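Local coordinates for uncharacterized protein (Bacillus thuringiensis serovar kurstaki, PDB 4XE7) that is a ParM-like bacterial actin relative that probably polymerises into cytoskeletal filaments that segregate plasmid DNA, at residues Ile24-Glu29 against Ala135-Arg140. Residues are numbered along the deposited sequence; the frame is centred on the assembly and turned at random.
Sequences ISFLNE and AVAAAR
Ala137 sets its methyl squarely on the ring of Phe26, a compact instance of how a small residue lets a helix come down on a flat one. Ala137 CB stands 3.6 Å from the centroid of the Phe26 ring and only 9° off the ring normal, a CH-pi contact over the centre of one face, and all six ring carbons lie at nearly equal range. With CG between the backbone N and the carbonyl carbon (chi1 65°), the phenyl swings off the strand, its long axis running toward the helix and one face presented to Ala137. Ile24 leaves the strand on the same side, and its extended chain leans toward Phe26, bringing CD1 to 3.9 Å from Ala137 CB, so a single methyl is shared by a ring face and an aliphatic tip.

At the ring's edge, Arg140 passes with its aliphatic chain, CD 4.0 Å from Phe26 CZ, the side chain crossing that of Phe26 at about a right angle. In actin-like folds, sheets are flanked by helices; here residues 24-27, on strand 21-27 of the large mixed sheet, and 135-140, on helix 123-140, run in roughly the same direction, inclined at 27° with axes 10.0 Å apart at closest approach. Ser25 and Leu27 alternate to the other side of the strand and touch helix 402-418, which places the sheet between two helices.

No hydrogen bond joins the two segments. The extended chain of Arg140 carries its guanidinium beyond the ring to salt bridges with Asp69 and Asp67 through NH2, and with Glu34 through NH1. Glu34, on strand 33-45, pairs its backbone with that of Phe26 and accepts a hydrogen bond from Asn28 ND2 at its carboxylate, linking the arginine's anchorage to the strand that presents the ring.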
# COMPACT_ATOMS: atom_id res chain seq x y z
N ILE A 24 -1.26 6.34 3.40
CA ILE A 24 -2.19 7.44 3.22
C ILE A 24 -2.62 7.53 1.76
O ILE A 24 -1.82 7.28 0.85
CB ILE A 24 -1.57 8.79 3.66
CG1 ILE A 24 -2.56 9.94 3.51
CG2 ILE A 24 -0.33 9.12 2.82
CD1 ILE A 24 -1.96 11.32 3.99
N SER A 25 -3.88 7.85 1.54
CA SER A 25 -4.35 8.29 0.24
C SER A 25 -5.01 9.66 0.41
O SER A 25 -5.84 9.83 1.30
CB SER A 25 -5.34 7.28 -0.36
OG SER A 25 -4.66 6.10 -0.77
N PHE A 26 -4.65 10.63 -0.41
CA PHE A 26 -5.28 11.95 -0.26
C PHE A 26 -5.55 12.58 -1.61
O PHE A 26 -5.07 12.10 -2.64
CB PHE A 26 -4.41 12.88 0.59
CG PHE A 26 -3.08 13.23 -0.04
CD1 PHE A 26 -2.89 14.44 -0.68
CD2 PHE A 26 -2.03 12.33 -0.00
CE1 PHE A 26 -1.66 14.77 -1.26
CE2 PHE A 26 -0.80 12.64 -0.59
CZ PHE A 26 -0.63 13.86 -1.21
N LEU A 27 -6.34 13.65 -1.62
CA LEU A 27 -6.57 14.36 -2.86
C LEU A 27 -5.55 15.48 -3.00
O LEU A 27 -5.41 16.32 -2.11
CB LEU A 27 -8.00 14.90 -2.92
CG LEU A 27 -9.05 13.78 -2.98
CD1 LEU A 27 -10.47 14.35 -2.98
CD2 LEU A 27 -8.82 12.89 -4.23
N ASN A 28 -4.81 15.47 -4.10
CA ASN A 28 -3.76 16.46 -4.26
C ASN A 28 -4.36 17.71 -4.91
O ASN A 28 -5.58 17.87 -4.94
CB ASN A 28 -2.59 15.88 -5.06
CG ASN A 28 -2.99 15.42 -6.47
OD1 ASN A 28 -4.01 15.84 -7.01
ND2 ASN A 28 -2.15 14.56 -7.06
N GLU A 29 -3.52 18.60 -5.42
CA GLU A 29 -4.08 19.86 -5.93
C GLU A 29 -4.82 19.70 -7.26
O GLU A 29 -5.68 20.51 -7.60
CB GLU A 29 -2.99 20.91 -6.03
CG GLU A 29 -2.53 21.36 -4.65
CD GLU A 29 -1.35 22.30 -4.71
OE1 GLU A 29 -0.24 21.83 -5.04
OE2 GLU A 29 -1.56 23.50 -4.44
N ALA A 135 1.60 15.31 7.57
CA ALA A 135 2.47 16.47 7.36
C ALA A 135 3.11 16.48 5.99
O ALA A 135 3.25 17.53 5.37
CB ALA A 135 3.57 16.54 8.44
N VAL A 136 3.52 15.30 5.53
CA VAL A 136 4.12 15.20 4.20
C VAL A 136 3.11 15.55 3.10
O VAL A 136 3.42 16.30 2.17
CB VAL A 136 4.71 13.80 3.93
CG1 VAL A 136 5.26 13.70 2.49
CG2 VAL A 136 5.83 13.50 4.93
N ALA A 137 1.89 15.03 3.21
CA ALA A 137 0.84 15.37 2.24
C ALA A 137 0.52 16.85 2.28
O ALA A 137 0.26 17.47 1.23
CB ALA A 137 -0.41 14.57 2.50
N ALA A 138 0.49 17.41 3.48
CA ALA A 138 0.17 18.83 3.61
C ALA A 138 1.28 19.65 2.95
O ALA A 138 1.01 20.62 2.23
CB ALA A 138 -0.03 19.21 5.07
N ALA A 139 2.53 19.24 3.18
CA ALA A 139 3.68 19.85 2.53
C ALA A 139 3.57 19.74 1.00
O ALA A 139 3.79 20.73 0.30
CB ALA A 139 4.98 19.21 3.01
N ARG A 140 3.21 18.56 0.49
CA ARG A 140 3.09 18.33 -0.95
C ARG A 140 2.08 19.25 -1.63
O ARG A 140 2.25 19.62 -2.77
CB ARG A 140 2.69 16.88 -1.23
CG ARG A 140 3.79 15.88 -0.96
CD ARG A 140 3.36 14.48 -1.38
NE ARG A 140 4.46 13.55 -1.20
CZ ARG A 140 4.48 12.32 -1.68
NH1 ARG A 140 3.43 11.88 -2.36
NH2 ARG A 140 5.53 11.54 -1.47